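Local coordinates for abhydrolase domain-containing protein (Exiguobacterium antarcticum, PDB 5H3H), which hydrolyses carboxylic esters as an esterase of the alpha/beta hydrolase fold and probably also acts as a perhydrolase, holding peracetic acid in its pocket, at residues L87-L92 / N113-I118; P125-R130 / F225-V230; D220-F225 / S246-F251. All coordinates share one frame; numbering follows the deposited sequence.

Contact 1 (L87-L92 / N113-I118)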
loop_
_atom_site.group_PDB
_atom_site.type_symbol
_atom_site.label_atom_id
_atom_site.label_comp_id
_atom_site.label_asym_id
_atom_site.label_seq_id
_atom_site.Cartn_x
_atom_site.Cartn_y
_atom_site.Cartn_z
ATOM N N LEU B 87 5.566 13.854 -7.532
ATOM C CA LEU B 87 5.780 14.481 -6.270
ATOM C C LEU B 87 6.311 13.440 -5.302
ATOM O O LEU B 87 5.882 12.294 -5.309
ATOM C CB LEU B 87 4.441 15.025 -5.727
ATOM C CG LEU B 87 3.660 16.057 -6.528
ATOM C CD1 LEU B 87 2.397 16.426 -5.714
ATOM C CD2 LEU B 87 4.538 17.268 -6.788
ATOM N N THR B 88 7.215 13.860 -4.442
ATOM C CA THR B 88 7.574 13.105 -3.194
ATOM C C THR B 88 7.716 14.022 -1.987
ATOM O O THR B 88 7.634 15.260 -2.107
ATOM C CB THR B 88 8.919 12.354 -3.342
ATOM O OG1 THR B 88 9.941 13.284 -3.730
ATOM C CG2 THR B 88 8.850 11.232 -4.379
ATOM N N ASN B 89 7.856 13.440 -0.796
ATOM C CA ASN B 89 7.933 14.205 0.451
ATOM C C ASN B 89 6.706 15.089 0.644
ATOM O O ASN B 89 6.814 16.209 1.153
ATOM C CB ASN B 89 9.179 15.093 0.474
ATOM C CG ASN B 89 9.375 15.791 1.814
ATOM O OD1 ASN B 89 9.108 15.218 2.870
ATOM N ND2 ASN B 89 9.806 17.057 1.776
ATOM N N VAL B 90 5.545 14.624 0.211
ATOM C CA VAL B 90 4.379 15.547 0.212
ATOM C C VAL B 90 3.813 15.619 1.617
ATOM O O VAL B 90 3.785 14.622 2.350
ATOM C CB VAL B 90 3.266 15.251 -0.882
ATOM C CG1 VAL B 90 3.760 14.449 -2.069
ATOM C CG2 VAL B 90 1.957 14.714 -0.356
ATOM N N THR B 91 3.397 16.807 2.003
ATOM C CA THR B 91 2.450 16.918 3.128
ATOM C C THR B 91 1.043 16.812 2.582
ATOM O O THR B 91 0.678 17.564 1.712
ATOM C CB THR B 91 2.645 18.232 3.816
ATOM O OG1 THR B 91 3.957 18.218 4.359
ATOM C CG2 THR B 91 1.652 18.434 4.964
ATOM N N LEU B 92 0.322 15.809 3.010
ATOM C CA LEU B 92 -1.027 15.551 2.521
ATOM C C LEU B 92 -2.086 16.051 3.580
ATOM O O LEU B 92 -2.148 15.538 4.690
ATOM C CB LEU B 92 -1.110 14.042 2.273
ATOM C CG LEU B 92 -2.428 13.553 1.717
ATOM C CD1 LEU B 92 -2.687 14.182 0.372
ATOM C CD2 LEU B 92 -2.478 12.057 1.675
ATOM N N ASN B 113 5.445 8.241 -1.000
ATOM C CA ASN B 113 5.547 9.654 -1.474
ATOM C C ASN B 113 5.150 10.687 -0.450
ATOM O O ASN B 113 5.261 11.883 -0.719
ATOM C CB ASN B 113 4.634 9.859 -2.706
ATOM C CG ASN B 113 5.091 9.030 -3.901
ATOM O OD1 ASN B 113 6.088 9.346 -4.516
ATOM N ND2 ASN B 113 4.395 7.955 -4.185
ATOM N N VAL B 114 4.637 10.245 0.690
ATOM C CA VAL B 114 4.038 11.185 1.713
ATOM C C VAL B 114 4.865 11.226 2.992
ATOM O O VAL B 114 5.054 10.219 3.651
ATOM C CB VAL B 114 2.620 10.757 2.120
ATOM C CG1 VAL B 114 2.002 11.689 3.182
ATOM C CG2 VAL B 114 1.744 10.667 0.908
ATOM N N SER B 115 5.334 12.397 3.349
ATOM C CA SER B 115 6.086 12.567 4.592
ATOM C C SER B 115 5.199 12.808 5.841
ATOM O O SER B 115 5.537 12.371 6.946
ATOM C CB SER B 115 7.054 13.695 4.418
ATOM O OG SER B 115 6.386 14.919 4.539
ATOM N N LYS B 116 4.081 13.506 5.668
ATOM C CA LYS B 116 3.141 13.728 6.775
ATOM C C LYS B 116 1.701 13.914 6.304
ATOM O O LYS B 116 1.456 14.327 5.160
ATOM C CB LYS B 116 3.607 14.901 7.599
ATOM C CG LYS B 116 3.636 16.201 6.863
ATOM C CD LYS B 116 4.386 17.279 7.651
ATOM C CE LYS B 116 5.884 17.058 7.601
ATOM N NZ LYS B 116 6.543 18.147 8.393
ATOM N N LEU B 117 0.777 13.584 7.204
ATOM C CA LEU B 117 -0.647 13.648 6.990
ATOM C C LEU B 117 -1.279 14.642 7.963
ATOM O O LEU B 117 -0.961 14.626 9.140
ATOM C CB LEU B 117 -1.222 12.253 7.324
ATOM C CG LEU B 117 -2.733 12.105 7.219
ATOM C CD1 LEU B 117 -3.155 12.476 5.808
ATOM C CD2 LEU B 117 -3.268 10.734 7.593
ATOM N N ILE B 118 -2.192 15.462 7.488
ATOM C CA ILE B 118 -2.969 16.331 8.333
ATOM C C ILE B 118 -4.396 15.976 8.053
ATOM O O ILE B 118 -4.769 15.841 6.887
ATOM C CB ILE B 118 -2.747 17.813 8.020
ATOM C CG1 ILE B 118 -1.253 18.149 8.134
ATOM C CG2 ILE B 118 -3.619 18.694 8.929
ATOM C CD1 ILE B 118 -0.828 19.408 7.396
#
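V90 and L92 of strand 90-95 hydrogen-bond to N113, S115, K116 and I118 on the neighbouring parallel strand, and the two strands are the ends of the beta-alpha-beta unit that carries helix 97-109 in this alpha/beta hydrolase sheet. V90 N gives an almost straight bond (179°) to N113 O at 2.9 Å, in the plane of that carbonyl. V90 O receives S115 N at 2.9 Å, but bent to 142°. Here the register slips by one residue: V90 faces V114 while T91 already faces K116, a beta bulge that takes up S115. Beyond it pairing is regular again, with L92 N to K116 O at 2.8 Å.

On one face V90, V114, L92 and L117 make an apolar layer, where L92 CB rests 4.0 Å from V114 CG1; helix 97-109 covers L92, V114 and L117, while V90 leans on V25. The other face carries T91 and K116. K116 starts with CG wedged between its backbone N and carbonyl carbon (chi1 63°), which lays CG against the T91 side chain, and the chain then bends at chi3, with NZ reaching Y265 O of helix 255-267. Crossing T91 at a slant, the I118 side chain brings CD1 to 3.6 Å from T91 CG2.

Contact 2 (P125-R130 / F225-V230); sequences PVFTQR and FEFAEV
P125, which follows a cis peptide bond, opens this buried meeting of a loop with helix 225-234 by setting the corner of its ring on V230: P125 CG lies 3.5 Å from V230 CG1, and P125 CD is close behind. V230 can offer that methyl because CG1 is anti to the backbone N (chi1 168°).

At V126 the backbone does the touching. Its carbonyl oxygen sits over one face of the F227 ring, displaced toward the rim, with V126 O 3.1 Å from F227 CZ. The same oxygen accepts a hydrogen bond from Y133 OH, so it is not left to the ring alone.

F127 follows with a carbonyl at the edge of that ring, near its plane, F127 O being 3.4 Å from F227 CZ. This oxygen is buried and finds no hydrogen-bond partner in the model. The two phenyl rings meet obliquely, F127 CD1 to F227 CE2 at 4.1 Å, and the F127 side chain then runs off to the bound peracetic acid, whose pocket it helps to line. The F227 ring thus backs pocket residue F127 by meeting both its carbonyl oxygen and its ring.

Further on, R130 folds its guanidinium back on the loop: R130 NH1 bonds T128 OG1 at 2.6 Å, in the guanidinium plane, and Q129 O as well.

Around the pair, helix 139-149 packs on F127 and T128 through V142 and K139, while A228 turns the other side of helix 225-234 onto I214 and H216 of strand 211-217.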
loop_
_atom_site.group_PDB
_atom_site.type_symbol
_atom_site.label_atom_id
_atom_site.label_comp_id
_atom_site.label_asym_id
_atom_site.label_seq_id
_atom_site.Cartn_x
_atom_site.Cartn_y
_atom_site.Cartn_z
ATOM N N PRO B 125 -13.189 7.952 11.303
ATOM C CA PRO B 125 -13.208 6.801 10.328
ATOM C C PRO B 125 -14.506 6.491 9.596
ATOM O O PRO B 125 -14.488 5.706 8.613
ATOM C CB PRO B 125 -12.852 5.572 11.208
ATOM C CG PRO B 125 -12.932 6.055 12.623
ATOM C CD PRO B 125 -12.580 7.536 12.579
ATOM N N VAL B 126 -15.612 7.063 10.071
ATOM C CA VAL B 126 -16.890 6.912 9.438
ATOM C C VAL B 126 -17.589 8.219 9.676
ATOM O O VAL B 126 -17.468 8.832 10.723
ATOM C CB VAL B 126 -17.775 5.809 10.052
ATOM C CG1 VAL B 126 -18.719 5.238 8.997
ATOM C CG2 VAL B 126 -16.973 4.696 10.701
ATOM N N PHE B 127 -18.328 8.648 8.677
ATOM C CA PHE B 127 -19.074 9.926 8.787
ATOM C C PHE B 127 -20.458 9.723 9.437
ATOM O O PHE B 127 -21.056 10.678 9.921
ATOM C CB PHE B 127 -19.226 10.542 7.372
ATOM C CG PHE B 127 -19.939 11.875 7.334
ATOM C CD1 PHE B 127 -19.374 12.989 7.907
ATOM C CD2 PHE B 127 -21.169 11.999 6.680
ATOM C CE1 PHE B 127 -20.003 14.216 7.860
ATOM C CE2 PHE B 127 -21.796 13.204 6.614
ATOM C CZ PHE B 127 -21.211 14.334 7.198
ATOM N N THR B 128 -20.974 8.510 9.336
ATOM C CA THR B 128 -22.310 8.166 9.833
ATOM C C THR B 128 -22.228 7.103 10.955
ATOM O O THR B 128 -21.215 6.409 11.098
ATOM C CB THR B 128 -23.250 7.742 8.669
ATOM O OG1 THR B 128 -22.684 6.640 7.910
ATOM C CG2 THR B 128 -23.479 8.966 7.769
ATOM N N GLN B 129 -23.270 7.030 11.778
ATOM C CA GLN B 129 -23.249 6.131 12.954
ATOM C C GLN B 129 -23.286 4.664 12.529
ATOM O O GLN B 129 -23.760 4.336 11.447
ATOM C CB GLN B 129 -24.417 6.426 13.887
ATOM C CG GLN B 129 -24.518 7.877 14.295
ATOM C CD GLN B 129 -25.117 8.088 15.689
ATOM O OE1 GLN B 129 -25.646 7.150 16.313
ATOM N NE2 GLN B 129 -25.018 9.322 16.190
ATOM N N ARG B 130 -22.684 3.805 13.340
ATOM C CA ARG B 130 -22.629 2.361 13.098
ATOM C C ARG B 130 -22.660 1.655 14.444
ATOM O O ARG B 130 -22.451 2.295 15.486
ATOM C CB ARG B 130 -21.345 1.920 12.406
ATOM C CG ARG B 130 -21.140 2.387 10.984
ATOM C CD ARG B 130 -21.872 1.598 9.900
ATOM N NE ARG B 130 -21.411 2.095 8.602
ATOM C CZ ARG B 130 -21.716 3.287 8.090
ATOM N NH1 ARG B 130 -22.518 4.132 8.743
ATOM N NH2 ARG B 130 -21.217 3.649 6.918
ATOM N N PHE B 225 -16.703 16.353 17.062
ATOM C CA PHE B 225 -15.393 16.250 17.675
ATOM C C PHE B 225 -14.999 14.836 18.113
ATOM O O PHE B 225 -13.781 14.495 18.059
ATOM C CB PHE B 225 -15.284 17.198 18.833
ATOM C CG PHE B 225 -13.917 17.230 19.417
ATOM C CD1 PHE B 225 -12.903 17.950 18.791
ATOM C CD2 PHE B 225 -13.619 16.524 20.590
ATOM C CE1 PHE B 225 -11.613 17.965 19.328
ATOM C CE2 PHE B 225 -12.325 16.560 21.145
ATOM C CZ PHE B 225 -11.324 17.249 20.490
ATOM N N GLU B 226 -15.999 14.019 18.524
ATOM C CA GLU B 226 -15.766 12.614 18.849
ATOM C C GLU B 226 -15.013 11.833 17.730
ATOM O O GLU B 226 -14.190 10.935 18.037
ATOM C CB GLU B 226 -17.049 11.893 19.248
ATOM C CG GLU B 226 -17.607 12.342 20.598
ATOM C CD GLU B 226 -18.683 13.412 20.519
ATOM O OE1 GLU B 226 -18.730 14.205 19.541
ATOM O OE2 GLU B 226 -19.509 13.447 21.459
ATOM N N PHE B 227 -15.272 12.166 16.462
ATOM C CA PHE B 227 -14.470 11.547 15.351
ATOM C C PHE B 227 -12.968 11.765 15.589
ATOM O O PHE B 227 -12.143 10.853 15.362
ATOM C CB PHE B 227 -14.780 12.196 14.009
ATOM C CG PHE B 227 -16.126 11.852 13.382
ATOM C CD1 PHE B 227 -17.132 11.165 14.048
ATOM C CD2 PHE B 227 -16.395 12.331 12.098
ATOM C CE1 PHE B 227 -18.356 10.925 13.434
ATOM C CE2 PHE B 227 -17.624 12.084 11.463
ATOM C CZ PHE B 227 -18.613 11.381 12.144
ATOM N N ALA B 228 -12.596 12.967 16.047
ATOM C CA ALA B 228 -11.189 13.298 16.294
ATOM C C ALA B 228 -10.584 12.449 17.397
ATOM O O ALA B 228 -9.484 11.973 17.278
ATOM C CB ALA B 228 -11.006 14.775 16.629
ATOM N N GLU B 229 -11.323 12.271 18.489
ATOM C CA GLU B 229 -10.889 11.364 19.551
ATOM C C GLU B 229 -10.634 9.955 19.027
ATOM O O GLU B 229 -9.660 9.311 19.382
ATOM C CB GLU B 229 -11.913 11.396 20.702
ATOM C CG GLU B 229 -11.798 12.695 21.500
ATOM C CD GLU B 229 -12.911 12.956 22.530
ATOM O OE1 GLU B 229 -13.972 12.295 22.491
ATOM O OE2 GLU B 229 -12.725 13.865 23.365
ATOM N N VAL B 230 -11.489 9.479 18.155
ATOM C CA VAL B 230 -11.349 8.139 17.627
ATOM C C VAL B 230 -10.094 8.037 16.748
ATOM O O VAL B 230 -9.290 7.091 16.879
ATOM C CB VAL B 230 -12.611 7.686 16.919
ATOM C CG1 VAL B 230 -12.381 6.408 16.105
ATOM C CG2 VAL B 230 -13.693 7.434 17.962
#

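Contact 3 (D220-F225 / S246-F251); sequences DQVCPF and SGHGMF. With F50 (ethaneperoxoic acid), chain D.
H248 and D220 join the loops that follow strands 211-217 and 239-243, in a geometry consistent with the Ser-His-Asp triad of alpha/beta hydrolases, in which S96 would be the nucleophile. At the backbone, one water accepts from both Q221 N and H248 N and bridges the loops. From there the histidine can be followed outward. With CG anti to the backbone N (chi1 -169°), the side chain runs past the carboxylate, and H248 CB passes 3.2 Å from D220 OD1. At CG and CD2 the ring comes under V222, whose CB stands over the middle of one face, 3.7 Å from the H248 ring centroid, as a CH-pi contact; V222 CG1 reaches on toward NE2.

H248 ND1 donates to D220 OD2 at 2.9 Å, arriving on the syn side but tilted out of the carboxylate plane. Carboxylate and imidazole are turned 46° apart. The other oxygen, D220 OD1, is gripped by two backbone donors of its own loop: V222 N at 2.8 Å closes an Asx turn, and C223 N comes from above the carboxylate plane. Those two bonds limit the rotation of the acid and so help aim OD2 at the imidazole.

H248 CE1 has C223 SG 3.9 Å away, set obliquely to the ring. F95 and F164 also meet the imidazole. Last comes NE2, at the ring edge facing the ligand, which W30 N and M97 N also bind: H248 NE2 donates to OXT of the peracetic acid at 2.8 Å, nearly straight at 175°.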
loop_
_atom_site.group_PDB
_atom_site.type_symbol
_atom_site.label_atom_id
_atom_site.label_comp_id
_atom_site.label_asym_id
_atom_site.label_seq_id
_atom_site.Cartn_x
_atom_site.Cartn_y
_atom_site.Cartn_z
ATOM N N ASP B 220 -17.852 21.439 15.949
ATOM C CA ASP B 220 -18.209 20.978 14.643
ATOM C C ASP B 220 -19.524 20.196 14.726
ATOM O O ASP B 220 -19.624 19.220 15.463
ATOM C CB ASP B 220 -17.024 20.139 14.163
ATOM C CG ASP B 220 -17.100 19.753 12.772
ATOM O OD1 ASP B 220 -18.218 19.773 12.156
ATOM O OD2 ASP B 220 -15.975 19.351 12.242
ATOM N N GLN B 221 -20.536 20.651 13.995
ATOM C CA GLN B 221 -21.829 20.010 13.947
ATOM C C GLN B 221 -21.894 19.047 12.771
ATOM O O GLN B 221 -22.817 18.266 12.643
ATOM C CB GLN B 221 -22.937 21.074 13.846
ATOM C CG GLN B 221 -22.816 22.154 14.915
ATOM C CD GLN B 221 -24.007 23.101 15.009
ATOM O OE1 GLN B 221 -24.880 23.116 14.160
ATOM N NE2 GLN B 221 -24.035 23.895 16.050
ATOM N N VAL B 222 -20.924 19.137 11.871
ATOM C CA VAL B 222 -20.919 18.332 10.660
ATOM C C VAL B 222 -20.214 16.962 10.881
ATOM O O VAL B 222 -20.796 15.907 10.592
ATOM C CB VAL B 222 -20.227 19.130 9.540
ATOM C CG1 VAL B 222 -20.098 18.279 8.297
ATOM C CG2 VAL B 222 -21.033 20.398 9.224
ATOM N N CYS B 223 -18.940 17.051 11.309
ATOM C CA CYS B 223 -18.132 15.980 11.808
ATOM C C CYS B 223 -17.885 16.231 13.300
ATOM O O CYS B 223 -17.061 17.041 13.699
ATOM C CB CYS B 223 -16.787 15.917 11.086
ATOM S SG CYS B 223 -16.956 15.490 9.364
ATOM N N PRO B 224 -18.584 15.501 14.145
ATOM C CA PRO B 224 -18.461 15.792 15.544
ATOM C C PRO B 224 -17.045 15.536 16.100
ATOM O O PRO B 224 -16.275 14.599 15.662
ATOM C CB PRO B 224 -19.500 14.869 16.220
ATOM C CG PRO B 224 -20.156 14.091 15.164
ATOM C CD PRO B 224 -19.585 14.468 13.821
ATOM N N PHE B 225 -16.703 16.353 17.062
ATOM C CA PHE B 225 -15.393 16.250 17.675
ATOM C C PHE B 225 -14.999 14.836 18.113
ATOM O O PHE B 225 -13.781 14.495 18.059
ATOM C CB PHE B 225 -15.284 17.198 18.833
ATOM C CG PHE B 225 -13.917 17.230 19.417
ATOM C CD1 PHE B 225 -12.903 17.950 18.791
ATOM C CD2 PHE B 225 -13.619 16.524 20.590
ATOM C CE1 PHE B 225 -11.613 17.965 19.328
ATOM C CE2 PHE B 225 -12.325 16.560 21.145
ATOM C CZ PHE B 225 -11.324 17.249 20.490
ATOM N N SER B 246 -13.957 26.869 17.076
ATOM C CA SER B 246 -14.316 26.570 15.701
ATOM C C SER B 246 -15.332 25.485 15.584
ATOM O O SER B 246 -15.323 24.527 16.344
ATOM C CB SER B 246 -13.080 26.112 14.898
ATOM O OG SER B 246 -12.118 27.134 14.896
ATOM N N GLY B 247 -16.164 25.632 14.576
ATOM C CA GLY B 247 -16.992 24.588 14.092
ATOM C C GLY B 247 -16.205 23.795 13.053
ATOM O O GLY B 247 -14.959 23.629 13.116
ATOM N N HIS B 248 -16.943 23.343 12.076
ATOM C CA HIS B 248 -16.382 22.544 10.993
ATOM C C HIS B 248 -15.382 23.392 10.220
ATOM O O HIS B 248 -14.219 23.024 10.105
ATOM C CB HIS B 248 -17.504 22.092 10.126
ATOM C CG HIS B 248 -17.129 21.050 9.129
ATOM N ND1 HIS B 248 -16.367 19.958 9.464
ATOM C CD2 HIS B 248 -17.485 20.884 7.835
ATOM C CE1 HIS B 248 -16.250 19.169 8.414
ATOM N NE2 HIS B 248 -16.952 19.680 7.417
ATOM N N GLY B 249 -15.793 24.586 9.864
ATOM C CA GLY B 249 -14.974 25.460 9.047
ATOM C C GLY B 249 -13.914 26.189 9.797
ATOM O O GLY B 249 -13.909 27.408 9.795
ATOM N N MET B 250 -12.963 25.466 10.420
ATOM C CA MET B 250 -11.917 26.172 11.160
ATOM C C MET B 250 -11.076 27.100 10.329
ATOM O O MET B 250 -10.459 28.037 10.843
ATOM C CB MET B 250 -11.029 25.259 11.961
ATOM C CG MET B 250 -10.413 24.067 11.294
ATOM S SD MET B 250 -10.245 22.676 12.494
ATOM C CE MET B 250 -10.715 21.515 11.240
ATOM N N PHE B 251 -11.000 26.799 9.037
ATOM C CA PHE B 251 -10.149 27.581 8.135
ATOM C C PHE B 251 -10.603 29.042 8.014
ATOM O O PHE B 251 -9.812 29.882 7.577
ATOM C CB PHE B 251 -10.032 26.874 6.803
ATOM C CG PHE B 251 -11.338 26.676 6.117
ATOM C CD1 PHE B 251 -11.863 27.668 5.309
ATOM C CD2 PHE B 251 -12.013 25.472 6.244
ATOM C CE1 PHE B 251 -13.105 27.508 4.661
ATOM C CE2 PHE B 251 -13.240 25.309 5.617
ATOM C CZ PHE B 251 -13.758 26.305 4.801
HETATM C C F50 D . -17.666 17.208 4.415
HETATM O OX1 F50 D . -17.090 19.681 4.087
HETATM O O F50 D . -16.902 16.792 3.569
HETATM O OXT F50 D . -17.433 18.571 4.922
HETATM C CH3 F50 D . -18.792 16.348 4.917
HETATM O O HOH W 1 -19.919 23.405 12.718
#

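In the fold
From the N terminus, contact 1 comes first: it closes the short crossover from strand 90-95 through helix 97-109 to strand 114-120, and is complete before the other two begin. Past the end of that second strand, 125-130 opens contact 2. The chain then builds the helices from 139 to 198 and strand 211-217, after which the loop 220-225 opens contact 3. Contact 2 closes at 225-230 and contact 3 only at 246-251, so these two cross. They share F225 and touch where F127 CE1 meets V222 O at 3.3 Å. Contact 1 lies about 24 Å from each, centre to centre, and joins two central strands, while contacts 2 and 3 tie together the loops that follow strands 114-120, 211-217 and 239-243.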